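Local coordinates for mandelate racemase/muconate lactonizing enzyme family protein (Bradyrhizobium sp. ORS 278, PDB 3TOY) that is of unknown function but belongs to the mandelate racemase/muconate lactonizing enzyme family, pairing an N-terminal alpha+beta domain with an enolase-type barrel domain, at residues 32-37 and 87-92; 56-61 and 80-85. All blocks are in the same frame, centred on the assembly; numbering follows the deposited sequence.

Contact 1 (32-37 and 87-92); sequences VTARAV and HLVEDI. With NI (nickel (II) ion), chain G.
Glu90 reaches from helix 87-92 to the edge of strand 32-37 and takes the backbone N-H of Ala34: N to OE2 of Glu90 is 2.9 Å, nearly straight at 166°. The N-H meets OE2 on its anti side, 22° out of the carboxylate plane. With CG anti to the carbonyl carbon (chi1 -71°) and the chain extended beyond it, the glutamate spans the gap and lays OE2 3.3 Å from CA of Thr33. A separate water bridge joins the backbones, donating to O of Val32 and to O of Glu90. On the apolar side of the contact, the Val32 side chain lies nearly perpendicular to that of Val89, CG1 to CG1 3.6 Å; in each, CG1 stands anti to the backbone N. CB of Ala34 rests 4.0 Å from CG1 of Val89. His87 points away from the strand, and its NE2 binds nickel at 2.3 Å together with His87 of the second subunit, so the metal links two copies. Strand and helix run almost antiparallel, and the axes of the two segments approach to 7.1 Å. Helix 122-142 closes the apolar side, with Leu130 on Val32 and Ala126 on Val89, while strand 50-64 pairs with strand 29-47 and sets Ile60 against Val89.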
loop_
_atom_site.group_PDB
_atom_site.type_symbol
_atom_site.label_atom_id
_atom_site.label_comp_id
_atom_site.label_asym_id
_atom_site.label_seq_id
_atom_site.Cartn_x
_atom_site.Cartn_y
_atom_site.Cartn_z
ATOM N N VAL A 32 1.026 29.377 42.053
ATOM C CA VAL A 32 0.414 29.607 40.765
ATOM C C VAL A 32 -0.956 30.236 40.982
ATOM O O VAL A 32 -1.774 29.723 41.746
ATOM C CB VAL A 32 0.276 28.256 40.001
ATOM C CG1 VAL A 32 -0.579 28.419 38.774
ATOM C CG2 VAL A 32 1.657 27.735 39.644
ATOM N N THR A 33 -1.220 31.351 40.314
ATOM C CA THR A 33 -2.543 31.920 40.370
ATOM C C THR A 33 -3.025 32.188 38.952
ATOM O O THR A 33 -2.225 32.410 38.051
ATOM C CB THR A 33 -2.575 33.218 41.212
ATOM O OG1 THR A 33 -1.911 34.274 40.509
ATOM C CG2 THR A 33 -1.884 32.987 42.540
ATOM N N ALA A 34 -4.334 32.146 38.766
ATOM C CA ALA A 34 -4.921 32.404 37.467
ATOM C C ALA A 34 -6.068 33.373 37.607
ATOM O O ALA A 34 -6.868 33.275 38.541
ATOM C CB ALA A 34 -5.415 31.078 36.849
ATOM N N ARG A 35 -6.167 34.307 36.672
ATOM C CA ARG A 35 -7.304 35.218 36.659
ATOM C C ARG A 35 -8.006 35.210 35.311
ATOM O O ARG A 35 -7.358 35.101 34.269
ATOM C CB ARG A 35 -6.861 36.643 37.001
ATOM C CG ARG A 35 -6.228 36.795 38.397
ATOM C CD ARG A 35 -5.707 38.217 38.599
ATOM N NE ARG A 35 -4.465 38.460 37.869
ATOM C CZ ARG A 35 -3.889 39.651 37.741
ATOM N NH1 ARG A 35 -4.437 40.721 38.304
ATOM N NH2 ARG A 35 -2.757 39.770 37.059
ATOM N N ALA A 36 -9.325 35.349 35.339
ATOM C CA ALA A 36 -10.126 35.423 34.125
ATOM C C ALA A 36 -10.450 36.872 33.762
ATOM O O ALA A 36 -10.834 37.665 34.628
ATOM C CB ALA A 36 -11.415 34.618 34.311
ATOM N N VAL A 37 -10.299 37.224 32.488
ATOM C CA VAL A 37 -10.718 38.536 32.003
ATOM C C VAL A 37 -11.507 38.384 30.720
ATOM O O VAL A 37 -11.368 37.384 30.009
ATOM C CB VAL A 37 -9.542 39.484 31.742
ATOM C CG1 VAL A 37 -8.776 39.764 33.034
ATOM C CG2 VAL A 37 -8.590 38.916 30.693
ATOM N N HIS A 87 -9.638 27.093 37.741
ATOM C CA HIS A 87 -9.549 26.012 38.685
ATOM C C HIS A 87 -8.442 25.040 38.345
ATOM O O HIS A 87 -7.658 24.673 39.175
ATOM C CB HIS A 87 -10.817 25.192 38.632
ATOM C CG HIS A 87 -11.845 25.543 39.655
ATOM N ND1 HIS A 87 -11.749 25.157 40.971
ATOM C CD2 HIS A 87 -13.038 26.168 39.535
ATOM C CE1 HIS A 87 -12.814 25.579 41.627
ATOM N NE2 HIS A 87 -13.618 26.186 40.776
ATOM N N LEU A 88 -8.435 24.592 37.101
ATOM C CA LEU A 88 -7.449 23.598 36.690
ATOM C C LEU A 88 -6.029 24.117 36.844
ATOM O O LEU A 88 -5.155 23.422 37.377
ATOM C CB LEU A 88 -7.710 23.168 35.247
ATOM C CG LEU A 88 -8.913 22.231 35.156
ATOM C CD1 LEU A 88 -9.339 22.144 33.706
ATOM C CD2 LEU A 88 -8.597 20.833 35.730
ATOM N N VAL A 89 -5.789 25.340 36.385
ATOM C CA VAL A 89 -4.461 25.912 36.474
ATOM C C VAL A 89 -4.036 26.020 37.947
ATOM O O VAL A 89 -2.912 25.691 38.308
ATOM C CB VAL A 89 -4.400 27.297 35.827
ATOM C CG1 VAL A 89 -3.068 27.966 36.163
ATOM C CG2 VAL A 89 -4.582 27.194 34.297
ATOM N N GLU A 90 -4.955 26.475 38.796
ATOM C CA GLU A 90 -4.627 26.675 40.203
ATOM C C GLU A 90 -4.447 25.354 40.915
ATOM O O GLU A 90 -3.498 25.193 41.697
ATOM C CB GLU A 90 -5.655 27.599 40.889
ATOM C CG GLU A 90 -5.483 29.032 40.390
ATOM C CD GLU A 90 -6.162 30.101 41.247
ATOM O OE1 GLU A 90 -7.133 29.779 41.975
ATOM O OE2 GLU A 90 -5.718 31.276 41.164
ATOM N N ASP A 91 -5.318 24.396 40.611
ATOM C CA ASP A 91 -5.228 23.063 41.190
ATOM C C ASP A 91 -3.914 22.385 40.799
ATOM O O ASP A 91 -3.207 21.853 41.655
ATOM C CB ASP A 91 -6.415 22.205 40.748
ATOM C CG ASP A 91 -7.599 22.322 41.686
ATOM O OD1 ASP A 91 -7.654 23.303 42.458
ATOM O OD2 ASP A 91 -8.476 21.434 41.653
ATOM N N ILE A 92 -3.590 22.402 39.507
ATOM C CA ILE A 92 -2.350 21.781 39.032
ATOM C C ILE A 92 -1.160 22.529 39.596
ATOM O O ILE A 92 -0.206 21.926 40.086
ATOM C CB ILE A 92 -2.285 21.786 37.487
ATOM C CG1 ILE A 92 -3.479 21.018 36.926
ATOM C CG2 ILE A 92 -0.948 21.221 37.005
ATOM C CD1 ILE A 92 -3.629 21.120 35.410
HETATM NI NI NI G . -15.835 26.847 40.850
HETATM O O HOH W 1 -2.284 27.463 42.988
HETATM O O HOH W 2 -16.907 28.114 42.196
HETATM O O HOH W 3 -16.383 25.196 41.944
HETATM O O HOH W 4 -15.396 28.761 39.979
HETATM O O HOH W 5 -16.036 27.820 42.728
#

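Contact 2 (56-61 and 80-85); sequences PLVLID and LALKPL
Strand 56-61 faces the N-terminal part of helix 82-95, with Val58 and Leu82 nearest in backbone register at 6.7 Å between their CA atoms. Leu82 does most of the touching, and its two methyls share the work. CD2 lies over the strand backbone, 3.4 Å from O of Leu57 and 3.8 Å from CG2 of Val58, while both methyls reach CB of Pro56, CD1 at 4.1 Å. Its CG is anti to the carbonyl carbon (chi1 -67°), which swings the end of the side chain toward the strand although its CB does not head there. The Val58 and Leu82 side chains lie alongside, pointing opposite ways. Nearly one turn further along the helix, CB of Leu85 packs 3.9 Å from the same CG2 of Val58, so this one methyl touches both leucines. Ala36 of strand 29-47 and Ala76 also touch Leu82, and Met125 of helix 122-142 lies against Leu85. Pro84, on another side of the helix, packs on Leu88 of the second subunit. No hydrogen bond joins the two segments; the strand's N-H and C=O groups are engaged instead with its sheet neighbours, Val58 with Leu74 and Leu57 with Val37. Between these segments the attachment is therefore van der Waals packing, largely of apolar groups, which sets no bond direction.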
loop_
_atom_site.group_PDB
_atom_site.type_symbol
_atom_site.label_atom_id
_atom_site.label_comp_id
_atom_site.label_asym_id
_atom_site.label_seq_id
_atom_site.Cartn_x
_atom_site.Cartn_y
_atom_site.Cartn_z
ATOM N N PRO A 56 -12.356 36.271 25.931
ATOM C CA PRO A 56 -12.248 35.592 27.220
ATOM C C PRO A 56 -10.854 34.991 27.377
ATOM O O PRO A 56 -10.480 34.091 26.612
ATOM C CB PRO A 56 -13.348 34.522 27.162
ATOM C CG PRO A 56 -13.708 34.374 25.703
ATOM C CD PRO A 56 -13.098 35.487 24.921
ATOM N N LEU A 57 -10.070 35.523 28.322
ATOM C CA LEU A 57 -8.688 35.083 28.530
ATOM C C LEU A 57 -8.479 34.592 29.956
ATOM O O LEU A 57 -9.173 35.012 30.878
ATOM C CB LEU A 57 -7.693 36.212 28.270
ATOM C CG LEU A 57 -7.860 37.102 27.040
ATOM C CD1 LEU A 57 -6.719 38.138 26.958
ATOM C CD2 LEU A 57 -7.891 36.225 25.785
ATOM N N VAL A 58 -7.511 33.705 30.133
ATOM C CA VAL A 58 -7.042 33.308 31.459
ATOM C C VAL A 58 -5.589 33.743 31.574
ATOM O O VAL A 58 -4.742 33.342 30.771
ATOM C CB VAL A 58 -7.154 31.785 31.684
ATOM C CG1 VAL A 58 -6.466 31.356 32.995
ATOM C CG2 VAL A 58 -8.617 31.344 31.658
ATOM N N LEU A 59 -5.293 34.576 32.573
ATOM C CA LEU A 59 -3.949 35.109 32.762
ATOM C C LEU A 59 -3.282 34.333 33.872
ATOM O O LEU A 59 -3.837 34.201 34.970
ATOM C CB LEU A 59 -4.015 36.607 33.121
ATOM C CG LEU A 59 -4.961 37.445 32.260
ATOM C CD1 LEU A 59 -4.961 38.927 32.704
ATOM C CD2 LEU A 59 -4.586 37.323 30.763
ATOM N N ILE A 60 -2.097 33.809 33.589
ATOM C CA ILE A 60 -1.459 32.825 34.444
ATOM C C ILE A 60 -0.193 33.425 34.997
ATOM O O ILE A 60 0.610 34.000 34.257
ATOM C CB ILE A 60 -1.118 31.520 33.632
ATOM C CG1 ILE A 60 -2.405 30.876 33.098
ATOM C CG2 ILE A 60 -0.265 30.565 34.436
ATOM C CD1 ILE A 60 -2.198 29.567 32.255
ATOM N N ASP A 61 -0.023 33.297 36.314
ATOM C CA ASP A 61 1.184 33.763 36.987
ATOM C C ASP A 61 1.812 32.627 37.760
ATOM O O ASP A 61 1.168 31.989 38.585
ATOM C CB ASP A 61 0.863 34.908 37.955
ATOM C CG ASP A 61 0.252 36.091 37.256
ATOM O OD1 ASP A 61 0.839 36.572 36.275
ATOM O OD2 ASP A 61 -0.826 36.549 37.681
ATOM N N LEU A 80 -17.825 30.323 29.257
ATOM C CA LEU A 80 -18.087 29.053 29.910
ATOM C C LEU A 80 -16.803 28.324 30.351
ATOM O O LEU A 80 -16.790 27.618 31.358
ATOM C CB LEU A 80 -18.939 28.190 28.978
ATOM C CG LEU A 80 -19.512 26.872 29.462
ATOM C CD1 LEU A 80 -20.859 26.624 28.777
ATOM C CD2 LEU A 80 -18.523 25.756 29.165
ATOM N N ALA A 81 -15.710 28.506 29.615
ATOM C CA ALA A 81 -14.481 27.776 29.922
ATOM C C ALA A 81 -13.612 28.474 30.993
ATOM O O ALA A 81 -12.647 27.898 31.496
ATOM C CB ALA A 81 -13.669 27.558 28.644
ATOM N N LEU A 82 -13.935 29.720 31.321
ATOM C CA LEU A 82 -13.055 30.510 32.204
ATOM C C LEU A 82 -12.922 29.902 33.588
ATOM O O LEU A 82 -11.819 29.627 34.048
ATOM C CB LEU A 82 -13.522 31.964 32.297
ATOM C CG LEU A 82 -13.399 32.766 31.005
ATOM C CD1 LEU A 82 -14.149 34.098 31.120
ATOM C CD2 LEU A 82 -11.937 33.007 30.656
ATOM N N LYS A 83 -14.040 29.673 34.256
ATOM C CA LYS A 83 -13.965 29.178 35.633
ATOM C C LYS A 83 -13.247 27.835 35.728
ATOM O O LYS A 83 -12.331 27.678 36.523
ATOM C CB LYS A 83 -15.357 29.088 36.254
ATOM C CG LYS A 83 -15.911 30.447 36.646
ATOM C CD LYS A 83 -17.292 30.343 37.271
ATOM C CE LYS A 83 -17.701 31.669 37.904
ATOM N NZ LYS A 83 -17.534 32.811 36.964
ATOM N N PRO A 84 -13.666 26.859 34.908
ATOM C CA PRO A 84 -12.996 25.555 34.862
ATOM C C PRO A 84 -11.475 25.701 34.647
ATOM O O PRO A 84 -10.684 25.054 35.356
ATOM C CB PRO A 84 -13.653 24.862 33.667
ATOM C CG PRO A 84 -14.945 25.530 33.473
ATOM C CD PRO A 84 -14.796 26.945 33.971
ATOM N N LEU A 85 -11.071 26.552 33.695
ATOM C CA LEU A 85 -9.639 26.741 33.383
ATOM C C LEU A 85 -8.894 27.354 34.565
ATOM O O LEU A 85 -7.800 26.929 34.918
ATOM C CB LEU A 85 -9.442 27.612 32.140
ATOM C CG LEU A 85 -9.650 26.867 30.810
ATOM C CD1 LEU A 85 -9.657 27.834 29.632
ATOM C CD2 LEU A 85 -8.568 25.816 30.656
#

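Both contacts lay helix 82-95 against neighbouring strands of the antiparallel sheet in the N-terminal domain, and their centres are about 7 Å apart. Contact 2 takes the N-terminal part of the helix onto strand 50-64 and is wholly buried and apolar. Contact 1 takes the next turns onto strand 29-47, where a buried valine-alanine patch gives way to a more open border, with partly exposed Glu90 bonding the backbone beside exposed Thr33. The strands are joined directly: O of Arg35 lies 2.7 Å from N of Leu59, a probable hydrogen bond. In both contacts, helix-segment residues that take no part in the strand packing meet the second subunit.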